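Local coordinates for PA14 domain-containing protein (Clostridium clariflavum, PDB 6QDI) that probably senses plant biomass outside the cell as the sugar-binding, calcium-binding tandem PA14 part of a membrane-bound RsgI-type anti-sigma factor, at residues L56-Y61 with L98-L103. Numbering follows the deposited sequence.
Sequences LYSEEY and LEAGKL
The ring of Tyr61 meets Leu98 obliquely: its CD1 lies 4.1 Å from CD1 of Leu98, and the two side chains run roughly perpendicular to each other. Tyr57 O sits at the edge of this ring, in its plane. Trp123 also meets the Tyr61 ring, its plane tilted against it. Leu56 CB lies over one face of the Tyr57 ring, nearer its border than its centre. This is the end of an antiparallel strand pair in the beta-sandwich of the first PA14 domain. Strand 59-68 begins here and strand 93-98 ends here. The site lies away from the calcium ions.

Glu59 and Leu98 form an antiparallel hydrogen-bonded pair. Leu98 N donates to Glu59 O over 3.1 Å. The return bond, Glu59 N to Leu98 O, is weak and bent to 131°. Ser58 CA adds a CA-H...O contact to Leu98 O at 3.2 Å. The Glu59 carboxylate is hydrogen-bonded at both oxygens, OE1 to Ser125 OG and OE2 to Ser127 OG.

Beyond the pair, the chain enters a type II turn from Glu99 to Lys102, with Gly101 at positive phi. Tyr61 OH accepts a bond from Tyr57 N, which ties the ring to the loop before its own strand. Ser58 joins the turn to that loop. Its OG stands anti to the carbonyl carbon (chi1 -62°) and takes the N-H of Ala100 at 2.8 Å, almost straight at 177°. Ala100 CB packs beside the same oxygen and lies 3.5 Å from Leu56 O.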
loop_
_atom_site.group_PDB
_atom_site.type_symbol
_atom_site.label_atom_id
_atom_site.label_comp_id
_atom_site.label_asym_id
_atom_site.label_seq_id
_atom_site.Cartn_x
_atom_site.Cartn_y
_atom_site.Cartn_z
ATOM N N LEU A 56 17.430 -19.090 20.913
ATOM C CA LEU A 56 18.313 -20.144 21.359
ATOM C C LEU A 56 18.220 -20.357 22.873
ATOM O O LEU A 56 18.598 -21.435 23.335
ATOM C CB LEU A 56 19.783 -19.844 20.981
ATOM C CG LEU A 56 20.250 -20.203 19.575
ATOM C CD1 LEU A 56 19.478 -19.451 18.520
ATOM C CD2 LEU A 56 21.739 -19.965 19.412
ATOM N N TYR A 57 17.819 -19.353 23.650
ATOM C CA TYR A 57 17.879 -19.387 25.115
ATOM C C TYR A 57 16.546 -19.090 25.771
ATOM O O TYR A 57 15.693 -18.406 25.173
ATOM C CB TYR A 57 18.926 -18.384 25.619
ATOM C CG TYR A 57 20.276 -18.521 24.905
ATOM C CD1 TYR A 57 21.146 -19.543 25.216
ATOM C CD2 TYR A 57 20.659 -17.611 23.906
ATOM C CE1 TYR A 57 22.370 -19.679 24.555
ATOM C CE2 TYR A 57 21.869 -17.731 23.237
ATOM C CZ TYR A 57 22.720 -18.754 23.559
ATOM O OH TYR A 57 23.930 -18.870 22.913
ATOM N N SER A 58 16.363 -19.613 26.993
ATOM C CA SER A 58 15.232 -19.285 27.879
ATOM C C SER A 58 15.551 -18.052 28.724
ATOM O O SER A 58 16.047 -18.129 29.838
ATOM C CB SER A 58 14.810 -20.488 28.736
ATOM O OG SER A 58 14.382 -21.536 27.891
ATOM N N GLU A 59 15.351 -16.886 28.095
ATOM C CA GLU A 59 15.830 -15.613 28.614
ATOM C C GLU A 59 14.895 -14.492 28.183
ATOM O O GLU A 59 14.082 -14.655 27.249
ATOM C CB GLU A 59 17.268 -15.335 28.086
ATOM C CG GLU A 59 18.303 -16.274 28.669
ATOM C CD GLU A 59 19.730 -16.048 28.191
ATOM O OE1 GLU A 59 19.949 -15.261 27.248
ATOM O OE2 GLU A 59 20.635 -16.717 28.756
ATOM N N GLU A 60 14.986 -13.372 28.898
ATOM C CA GLU A 60 14.362 -12.113 28.450
ATOM C C GLU A 60 15.155 -11.579 27.263
ATOM O O GLU A 60 16.327 -11.198 27.399
ATOM C CB GLU A 60 14.292 -11.069 29.556
ATOM C CG GLU A 60 13.438 -9.895 29.140
ATOM C CD GLU A 60 13.257 -8.855 30.211
ATOM O OE1 GLU A 60 14.272 -8.458 30.825
ATOM O OE2 GLU A 60 12.110 -8.373 30.388
ATOM N N TYR A 61 14.467 -11.479 26.121
ATOM C CA TYR A 61 15.048 -10.898 24.902
ATOM C C TYR A 61 14.668 -9.450 24.779
ATOM O O TYR A 61 13.555 -9.043 25.144
ATOM C CB TYR A 61 14.572 -11.665 23.668
ATOM C CG TYR A 61 15.391 -12.903 23.413
ATOM C CD1 TYR A 61 15.182 -14.068 24.158
ATOM C CD2 TYR A 61 16.410 -12.909 22.479
ATOM C CE1 TYR A 61 15.951 -15.192 23.954
ATOM C CE2 TYR A 61 17.184 -14.050 22.274
ATOM C CZ TYR A 61 16.948 -15.196 23.006
ATOM O OH TYR A 61 17.679 -16.353 22.821
ATOM N N LEU A 98 11.254 -15.417 26.346
ATOM C CA LEU A 98 11.045 -16.507 25.406
ATOM C C LEU A 98 11.759 -17.751 25.924
ATOM O O LEU A 98 12.717 -17.639 26.696
ATOM C CB LEU A 98 11.518 -16.144 24.010
ATOM C CG LEU A 98 10.958 -14.848 23.400
ATOM C CD1 LEU A 98 11.681 -14.533 22.113
ATOM C CD2 LEU A 98 9.485 -14.989 23.122
ATOM N N GLU A 99 11.277 -18.906 25.483
ATOM C CA GLU A 99 11.834 -20.195 25.839
ATOM C C GLU A 99 12.707 -20.761 24.724
ATOM O O GLU A 99 12.353 -20.757 23.535
ATOM C CB GLU A 99 10.699 -21.193 26.102
ATOM C CG GLU A 99 9.816 -20.845 27.286
ATOM C CD GLU A 99 8.805 -21.947 27.630
ATOM O OE1 GLU A 99 9.155 -22.865 28.268
ATOM O OE2 GLU A 99 7.639 -21.721 27.192
ATOM N N ALA A 100 13.815 -21.360 25.142
ATOM C CA ALA A 100 14.736 -21.965 24.231
ATOM C C ALA A 100 14.132 -22.940 23.261
ATOM O O ALA A 100 13.419 -23.842 23.669
ATOM C CB ALA A 100 15.811 -22.663 25.034
ATOM N N GLY A 101 14.402 -22.765 21.973
ATOM C CA GLY A 101 13.992 -23.695 20.961
ATOM C C GLY A 101 12.551 -23.668 20.532
ATOM O O GLY A 101 12.169 -24.369 19.588
ATOM N N LYS A 102 11.745 -22.839 21.180
ATOM C CA LYS A 102 10.320 -22.767 20.864
ATOM C C LYS A 102 10.085 -21.806 19.682
ATOM O O LYS A 102 10.781 -20.793 19.544
ATOM C CB LYS A 102 9.554 -22.300 22.109
ATOM C CG LYS A 102 8.043 -22.267 21.964
ATOM C CD LYS A 102 7.319 -22.086 23.292
ATOM C CE LYS A 102 5.910 -22.657 23.222
ATOM N NZ LYS A 102 5.024 -22.053 24.247
ATOM N N LEU A 103 9.153 -22.173 18.805
ATOM C CA LEU A 103 8.803 -21.315 17.678
ATOM C C LEU A 103 7.728 -20.331 18.094
ATOM O O LEU A 103 6.674 -20.734 18.615
ATOM C CB LEU A 103 8.250 -22.125 16.515
ATOM C CG LEU A 103 9.257 -22.988 15.796
ATOM C CD1 LEU A 103 8.551 -24.019 14.919
ATOM C CD2 LEU A 103 10.180 -22.117 14.972
#